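Side-chain contacts in Glyco_hydro_cc domain-containing protein (Trichoderma gamsii, PDB 6UBD), which probably binds oligosaccharides related to beta-1,3-glucan, as a subgroup VII member of glycoside hydrolase family 128: residues G39-A44 and Y242-G247; I118-G123 and L155-Q160. All blocks are in the same frame, centred on the assembly; numbering follows the deposited sequence.

In the fold
The two interactions lie in one chain, on opposite sides of its centre. Their centres are about 28 Å apart, their nearest atoms are about 18 Å apart, and they do not touch. Along the sequence, interaction 2 is nested inside the long loop that interaction 1 closes. Interaction 1 joins the ends of the neighbouring parallel strands 35-38 and 237-243, an early and a late strand of the chain. Interaction 2 packs helix 120-136 against helix 154-159, on either side of strand 140-142 in the sequence. The first is thus a polar tie between the first strand and the last, consistent with closure of a barrel. The second is mainly apolar packing between consecutive helices.

Interaction 1. Residues G39-A44 and Y242-G247; sequences GDTALA and YTDGLG
Asp244 carries this contact by gripping Thr41 with one carboxylate oxygen. Just before it, Thr243 OG1 accepts from Gly245 N at 3.1 Å. This ST turn shapes the chain around Asp244. Asp244 OD2 accepts twice from Thr41. The amide N of Thr41 lies 3.0 Å from Asp244 OD2, nearly along the C-O axis, with an N-H...O angle of 156°. Thr41 OG1 reaches the same Asp244 OD2 at 2.7 Å, on the anti side and 20° out of the carboxylate plane. With chi1 63°, OG1 sits between the backbone N and carbonyl carbon of Thr41, and both donors face Asp244 OD2. A water that accepts from Asp40 N lies 3.0 Å from Asp244 OD2. The other oxygen, Asp244 OD1, sits 3.5 Å from Gly39 CA, where a beta-carbon would clash with it. Replacing the aspartate by an alanine is likely to leave the Thr41 amide and hydroxyl without their shared acceptor. The contact ties together the loops that follow the parallel strands 35-38 and 237-243. Backbone bonds from Tyr242 and Asp244 to Ala38 join them, and helix 43-46 begins just beyond Thr41.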
ATOM      1  N   GLY A  39      -5.142  -6.339  -0.659  1.00  7.93           N
ATOM      2  CA  GLY A  39      -5.798  -7.597  -1.079  1.00  8.45           C
ATOM      3  C   GLY A  39      -7.082  -7.864  -0.258  1.00  7.79           C
ATOM      4  O   GLY A  39      -7.431  -7.028   0.600  1.00  7.85           O
ATOM      5  N   ASP A  40      -7.779  -8.943  -0.599  1.00  7.17           N
ATOM      6  CA  ASP A  40      -9.105  -9.190  -0.019  1.00  8.70           C
ATOM      7  C   ASP A  40      -9.270 -10.612   0.544  1.00  8.82           C
ATOM      8  O   ASP A  40     -10.369 -10.936   0.952  1.00  9.18           O
ATOM      9  CB  ASP A  40     -10.233  -8.777  -0.980  1.00  8.90           C
ATOM     10  CG  ASP A  40     -10.097  -9.460  -2.341  1.00 10.54           C
ATOM     11  OD1 ASP A  40      -9.654 -10.649  -2.371  1.00  9.66           O
ATOM     12  OD2 ASP A  40     -10.380  -8.762  -3.379  1.00 12.40           O
ATOM     13  N   THR A  41      -8.234 -11.438   0.569  1.00  9.48           N
ATOM     14  CA  THR A  41      -8.481 -12.835   1.050  1.00 10.40           C
ATOM     15  C   THR A  41      -8.983 -12.909   2.517  1.00  9.97           C
ATOM     16  O   THR A  41      -9.824 -13.783   2.771  1.00  8.82           O
ATOM     17  CB  THR A  41      -7.240 -13.713   0.895  1.00  9.94           C
ATOM     18  OG1 THR A  41      -6.137 -13.236   1.690  1.00  9.33           O
ATOM     19  CG2 THR A  41      -6.850 -13.874  -0.556  1.00  9.69           C
ATOM     20  N   ALA A  42      -8.530 -11.977   3.366  1.00  9.18           N
ATOM     21  CA  ALA A  42      -8.887 -11.999   4.818  1.00  9.44           C
ATOM     22  C   ALA A  42      -9.870 -10.876   5.147  1.00  8.80           C
ATOM     23  O   ALA A  42     -10.168 -10.627   6.316  1.00  8.69           O
ATOM     24  CB  ALA A  42      -7.676 -11.886   5.714  1.00  8.74           C
ATOM     25  N   LEU A  43     -10.396 -10.181   4.123  1.00  8.98           N
ATOM     26  CA  LEU A  43     -11.171  -8.948   4.362  1.00  9.36           C
ATOM     27  C   LEU A  43     -12.430  -9.203   5.200  1.00  9.49           C
ATOM     28  O   LEU A  43     -12.766  -8.318   6.012  1.00 10.85           O
ATOM     29  CB  LEU A  43     -11.436  -8.321   3.003  1.00 11.15           C
ATOM     30  CG  LEU A  43     -11.975  -6.889   2.936  1.00 10.27           C
ATOM     31  CD1 LEU A  43     -11.077  -5.968   3.725  1.00 12.49           C
ATOM     32  CD2 LEU A  43     -12.185  -6.438   1.488  1.00 10.46           C
ATOM     33  N   ALA A  44     -13.122 -10.328   4.990  1.00  9.47           N
ATOM     34  CA  ALA A  44     -14.344 -10.597   5.784  1.00 10.35           C
ATOM     35  C   ALA A  44     -13.988 -10.674   7.269  1.00  9.72           C
ATOM     36  O   ALA A  44     -14.778 -10.223   8.141  1.00 12.71           O
ATOM     37  CB  ALA A  44     -15.085 -11.835   5.322  1.00 11.64           C
ATOM     38  N   TYR A 242      -1.796  -4.696   5.667  1.00  7.95           N
ATOM     39  CA  TYR A 242      -1.222  -6.075   5.609  1.00  7.56           C
ATOM     40  C   TYR A 242      -1.436  -6.655   4.191  1.00  7.57           C
ATOM     41  O   TYR A 242      -2.594  -6.674   3.789  1.00  8.45           O
ATOM     42  CB  TYR A 242      -1.941  -6.905   6.701  1.00  8.43           C
ATOM     43  CG  TYR A 242      -1.439  -8.306   6.991  1.00  8.69           C
ATOM     44  CD1 TYR A 242      -1.391  -9.273   6.000  1.00  9.10           C
ATOM     45  CD2 TYR A 242      -1.035  -8.662   8.279  1.00  8.17           C
ATOM     46  CE1 TYR A 242      -0.940 -10.560   6.279  1.00  9.01           C
ATOM     47  CE2 TYR A 242      -0.636  -9.952   8.590  1.00 10.60           C
ATOM     48  CZ  TYR A 242      -0.605 -10.913   7.602  1.00 11.09           C
ATOM     49  OH  TYR A 242      -0.149 -12.187   7.965  1.00 12.33           O
ATOM     50  N   THR A 243      -0.381  -7.113   3.519  1.00  7.34           N
ATOM     51  CA  THR A 243      -0.504  -7.677   2.156  1.00  6.80           C
ATOM     52  C   THR A 243      -0.747  -9.185   2.173  1.00  7.51           C
ATOM     53  O   THR A 243      -0.112  -9.925   2.968  1.00  8.91           O
ATOM     54  CB  THR A 243       0.705  -7.283   1.309  1.00  7.96           C
ATOM     55  OG1 THR A 243       0.378  -7.751  -0.024  1.00  9.66           O
ATOM     56  CG2 THR A 243       2.034  -7.849   1.736  1.00  8.23           C
ATOM     57  N   ASP A 244      -1.521  -9.685   1.240  1.00  8.16           N
ATOM     58  CA  ASP A 244      -1.684 -11.116   0.976  1.00  8.69           C
ATOM     59  C   ASP A 244      -1.059 -11.512  -0.376  1.00  8.83           C
ATOM     60  O   ASP A 244      -1.388 -12.581  -0.917  1.00  8.89           O
ATOM     61  CB  ASP A 244      -3.131 -11.530   1.089  1.00  8.78           C
ATOM     62  CG  ASP A 244      -4.071 -10.945   0.048  1.00  9.84           C
ATOM     63  OD1 ASP A 244      -3.614 -10.300  -0.901  1.00 11.61           O
ATOM     64  OD2 ASP A 244      -5.282 -11.147   0.229  1.00 14.08           O
ATOM     65  N   GLY A 245      -0.221 -10.650  -0.990  1.00  8.69           N
ATOM     66  CA  GLY A 245       0.397 -10.980  -2.279  1.00  9.25           C
ATOM     67  C   GLY A 245       1.242 -12.240  -2.223  1.00 11.98           C
ATOM     68  O   GLY A 245       1.718 -12.690  -1.173  1.00 10.92           O
ATOM     69  N   LEU A 246       1.469 -12.845  -3.377  1.00 14.77           N
ATOM     70  CA  LEU A 246       2.208 -14.104  -3.455  1.00 17.01           C
ATOM     71  C   LEU A 246       3.708 -13.809  -3.379  1.00 12.60           C
ATOM     72  O   LEU A 246       4.179 -12.637  -3.367  1.00 15.06           O
ATOM     73  CB  LEU A 246       1.797 -14.856  -4.722  1.00 19.46           C
ATOM     74  CG  LEU A 246       0.333 -15.282  -4.810  1.00 23.80           C
ATOM     75  CD1 LEU A 246       0.100 -16.146  -6.047  1.00 25.98           C
ATOM     76  CD2 LEU A 246      -0.128 -16.021  -3.551  1.00 30.71           C
ATOM     77  N   GLY A 247       4.478 -14.865  -3.191  1.00 13.01           N
ATOM     78  CA  GLY A 247       5.925 -14.753  -3.036  1.00 13.81           C
ATOM     79  C   GLY A 247       6.365 -14.496  -1.619  1.00 11.98           C
ATOM     80  O   GLY A 247       7.539 -14.130  -1.426  1.00 15.74           O
TER
HETATM   81  O   HOH W   1      -6.267 -10.595  -2.577  1.00 11.27           O

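Interaction 2. Residues I118-G123 and L155-Q160; sequences IDVNTG and LKQFNQ
Val120, in the first turn of helix 120-136, rests on Gln157 and Phe158 of helix 154-159. The chain comes in through Ile118, whose carbonyl oxygen accepts from Trp154 NE1 at the start of the second helix. Asp119 then caps helix 120-136. Asp119 OD1 takes two bonds from Thr122: the amide N at 2.8 Å, nearly along the C-O axis, and OG1 at 2.7 Å, from 39° above the carboxylate plane. Both bonds hold the first turn, from which Val120 projects. Both methyls of Val120 meet the other helix. Val120 CG1 lies over the backbone of Phe158, 3.8 Å from Phe158 CA. Val120 CG1 stands anti to the backbone N (chi1 165°), which turns it to Phe158. Val120 CG2 faces the aliphatic start of Gln157, 4.2 Å from Gln157 CB, and the two side chains cross at about a right angle. The Gln157 chain bends at chi2, and its NE2 bonds weakly to Gln161 OE1. Further along, Gly123 meets the edge of the Phe158 ring. Phe158 CE1 approaches Gly123 C to 3.8 Å, and Val120 O also lies at the ring edge, near its plane. A beta-carbon on Gly123 would point toward the ring and come near CE1. Trp154, Trp167 and Val124 also pack round the buried Phe158. This is apolar packing of two helices that follow one another in a beta/alpha fold of parallel strands, with strand 140-142 between them in sequence, consistent with the barrel of this glycoside hydrolase family.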
ATOM      1  N   ILE A 118       8.833   0.644 -14.913  1.00  8.84           N
ATOM      2  CA  ILE A 118       8.807   1.798 -15.855  1.00  9.17           C
ATOM      3  C   ILE A 118       9.857   2.809 -15.408  1.00  8.57           C
ATOM      4  O   ILE A 118      10.044   3.008 -14.164  1.00  9.54           O
ATOM      5  CB  ILE A 118       7.402   2.446 -15.996  1.00  9.05           C
ATOM      6  CG1 ILE A 118       6.765   2.872 -14.655  1.00  9.90           C
ATOM      7  CG2 ILE A 118       6.468   1.507 -16.802  1.00 10.15           C
ATOM      8  CD1 ILE A 118       5.461   3.685 -14.826  1.00 10.29           C
ATOM      9  N   ASP A 119      10.417   3.541 -16.381  1.00  7.71           N
ATOM     10  CA  ASP A 119      11.373   4.602 -16.020  1.00  8.16           C
ATOM     11  C   ASP A 119      10.655   5.871 -15.526  1.00  9.23           C
ATOM     12  O   ASP A 119       9.431   6.002 -15.652  1.00  9.69           O
ATOM     13  CB  ASP A 119      12.386   4.835 -17.118  1.00  9.18           C
ATOM     14  CG  ASP A 119      11.828   5.315 -18.424  1.00 10.13           C
ATOM     15  OD1 ASP A 119      10.730   5.886 -18.433  1.00 11.19           O
ATOM     16  OD2 ASP A 119      12.587   5.272 -19.427  1.00 15.89           O
ATOM     17  N   VAL A 120      11.443   6.800 -15.000  1.00  8.49           N
ATOM     18  CA  VAL A 120      10.908   8.073 -14.457  1.00  9.68           C
ATOM     19  C   VAL A 120      10.201   8.861 -15.541  1.00  8.51           C
ATOM     20  O   VAL A 120       9.079   9.385 -15.326  1.00  8.36           O
ATOM     21  CB  VAL A 120      11.978   8.908 -13.751  1.00  9.70           C
ATOM     22  CG1 VAL A 120      11.546  10.356 -13.525  1.00  9.54           C
ATOM     23  CG2 VAL A 120      12.337   8.241 -12.441  1.00  9.93           C
ATOM     24  N   ASN A 121      10.775   8.942 -16.768  1.00  8.79           N
ATOM     25  CA  ASN A 121      10.163   9.686 -17.878  1.00  9.37           C
ATOM     26  C   ASN A 121       8.756   9.128 -18.161  1.00  8.95           C
ATOM     27  O   ASN A 121       7.792   9.913 -18.348  1.00  9.92           O
ATOM     28  CB  ASN A 121      11.106   9.601 -19.094  1.00 11.64           C
ATOM     29  CG  ASN A 121      10.564  10.219 -20.353  1.00 14.45           C
ATOM     30  OD1 ASN A 121      10.398  11.396 -20.307  1.00 19.99           O
ATOM     31  ND2 ASN A 121      10.265   9.394 -21.358  1.00 19.46           N
ATOM     32  N   THR A 122       8.638   7.809 -18.272  1.00  8.65           N
ATOM     33  CA  THR A 122       7.339   7.171 -18.534  1.00  8.73           C
ATOM     34  C   THR A 122       6.353   7.415 -17.367  1.00  8.77           C
ATOM     35  O   THR A 122       5.184   7.749 -17.574  1.00  8.28           O
ATOM     36  CB  THR A 122       7.578   5.677 -18.775  1.00  9.59           C
ATOM     37  OG1 THR A 122       8.468   5.564 -19.902  1.00 10.88           O
ATOM     38  CG2 THR A 122       6.300   4.902 -19.015  1.00 11.51           C
ATOM     39  N   GLY A 123       6.849   7.332 -16.131  1.00  8.57           N
ATOM     40  CA  GLY A 123       6.052   7.675 -14.968  1.00  9.58           C
ATOM     41  C   GLY A 123       5.475   9.078 -14.950  1.00 10.34           C
ATOM     42  O   GLY A 123       4.327   9.280 -14.587  1.00 10.86           O
ATOM     43  N   LEU A 155      12.050   7.504  -6.838  1.00  8.04           N
ATOM     44  CA  LEU A 155      11.093   8.519  -6.382  1.00  8.80           C
ATOM     45  C   LEU A 155      11.859   9.843  -6.203  1.00  8.34           C
ATOM     46  O   LEU A 155      11.258  10.897  -6.428  1.00  8.35           O
ATOM     47  CB  LEU A 155      10.423   8.048  -5.085  1.00  9.25           C
ATOM     48  CG  LEU A 155       9.203   8.891  -4.678  1.00  7.89           C
ATOM     49  CD1 LEU A 155       8.076   8.801  -5.719  1.00  8.40           C
ATOM     50  CD2 LEU A 155       8.680   8.466  -3.330  1.00  8.66           C
ATOM     51  N   LYS A 156      13.102   9.805  -5.844  1.00  7.82           N
ATOM     52  CA  LYS A 156      13.866  11.069  -5.658  1.00  9.54           C
ATOM     53  C   LYS A 156      13.980  11.828  -6.982  1.00  8.64           C
ATOM     54  O   LYS A 156      13.787  13.075  -7.000  1.00  8.80           O
ATOM     55  CB  LYS A 156      15.239  10.739  -5.034  1.00 11.49           C
ATOM     56  CG  LYS A 156      16.023  11.983  -4.702  1.00 15.63           C
ATOM     57  CD  LYS A 156      17.194  11.720  -3.850  1.00 22.40           C
ATOM     58  CE  LYS A 156      16.719  11.330  -2.476  1.00 25.99           C
ATOM     59  NZ  LYS A 156      17.853  11.000  -1.579  1.00 27.34           N
ATOM     60  N   GLN A 157      14.204  11.072  -8.056  1.00  9.16           N
ATOM     61  CA  GLN A 157      14.301  11.654  -9.407  1.00  9.11           C
ATOM     62  C   GLN A 157      12.897  12.087  -9.868  1.00  8.37           C
ATOM     63  O   GLN A 157      12.748  13.225 -10.417  1.00  8.88           O
ATOM     64  CB  GLN A 157      14.980  10.624 -10.300  1.00  7.99           C
ATOM     65  CG  GLN A 157      15.232  11.172 -11.716  1.00  8.91           C
ATOM     66  CD  GLN A 157      16.299  12.252 -11.728  1.00  9.17           C
ATOM     67  OE1 GLN A 157      17.244  12.235 -10.936  1.00 10.71           O
ATOM     68  NE2 GLN A 157      16.196  13.193 -12.646  1.00 12.00           N
ATOM     69  N   PHE A 158      11.862  11.267  -9.654  1.00  8.54           N
ATOM     70  CA  PHE A 158      10.477  11.591 -10.080  1.00  9.07           C
ATOM     71  C   PHE A 158      10.056  12.894  -9.407  1.00  7.82           C
ATOM     72  O   PHE A 158       9.415  13.746 -10.036  1.00  8.22           O
ATOM     73  CB  PHE A 158       9.589  10.397  -9.654  1.00  8.69           C
ATOM     74  CG  PHE A 158       8.119  10.535  -9.974  1.00  7.35           C
ATOM     75  CD1 PHE A 158       7.628  10.337 -11.250  1.00  7.45           C
ATOM     76  CD2 PHE A 158       7.199  10.821  -8.982  1.00  7.69           C
ATOM     77  CE1 PHE A 158       6.276  10.423 -11.523  1.00  8.32           C
ATOM     78  CE2 PHE A 158       5.835  10.885  -9.240  1.00  8.00           C
ATOM     79  CZ  PHE A 158       5.366  10.716 -10.538  1.00  8.22           C
ATOM     80  N   ASN A 159      10.357  13.060  -8.126  1.00  8.51           N
ATOM     81  CA  ASN A 159       9.949  14.235  -7.310  1.00  8.82           C
ATOM     82  C   ASN A 159      10.587  15.535  -7.830  1.00  8.92           C
ATOM     83  O   ASN A 159      10.034  16.606  -7.509  1.00  9.95           O
ATOM     84  CB  ASN A 159      10.365  14.018  -5.862  1.00  8.80           C
ATOM     85  CG  ASN A 159       9.890  15.107  -4.927  1.00  8.40           C
ATOM     86  OD1 ASN A 159       8.676  15.354  -4.872  1.00  8.37           O
ATOM     87  ND2 ASN A 159      10.788  15.658  -4.112  1.00 10.57           N
ATOM     88  N   GLN A 160      11.674  15.453  -8.586  1.00  9.33           N
ATOM     89  CA  GLN A 160      12.362  16.629  -9.150  1.00  9.68           C
ATOM     90  C   GLN A 160      11.805  16.975 -10.530  1.00 10.35           C
ATOM     91  O   GLN A 160      12.260  17.997 -11.148  1.00 11.23           O
ATOM     92  CB  GLN A 160      13.887  16.466  -9.204  0.51  9.94           C
ATOM     93  CG  GLN A 160      14.577  16.534  -7.843  0.51 11.20           C
ATOM     94  CD  GLN A 160      14.282  17.799  -7.073  0.51 13.96           C
ATOM     95  OE1 GLN A 160      14.502  18.910  -7.553  0.51 19.56           O
ATOM     96  NE2 GLN A 160      13.857  17.571  -5.836  0.51 14.38           N
TER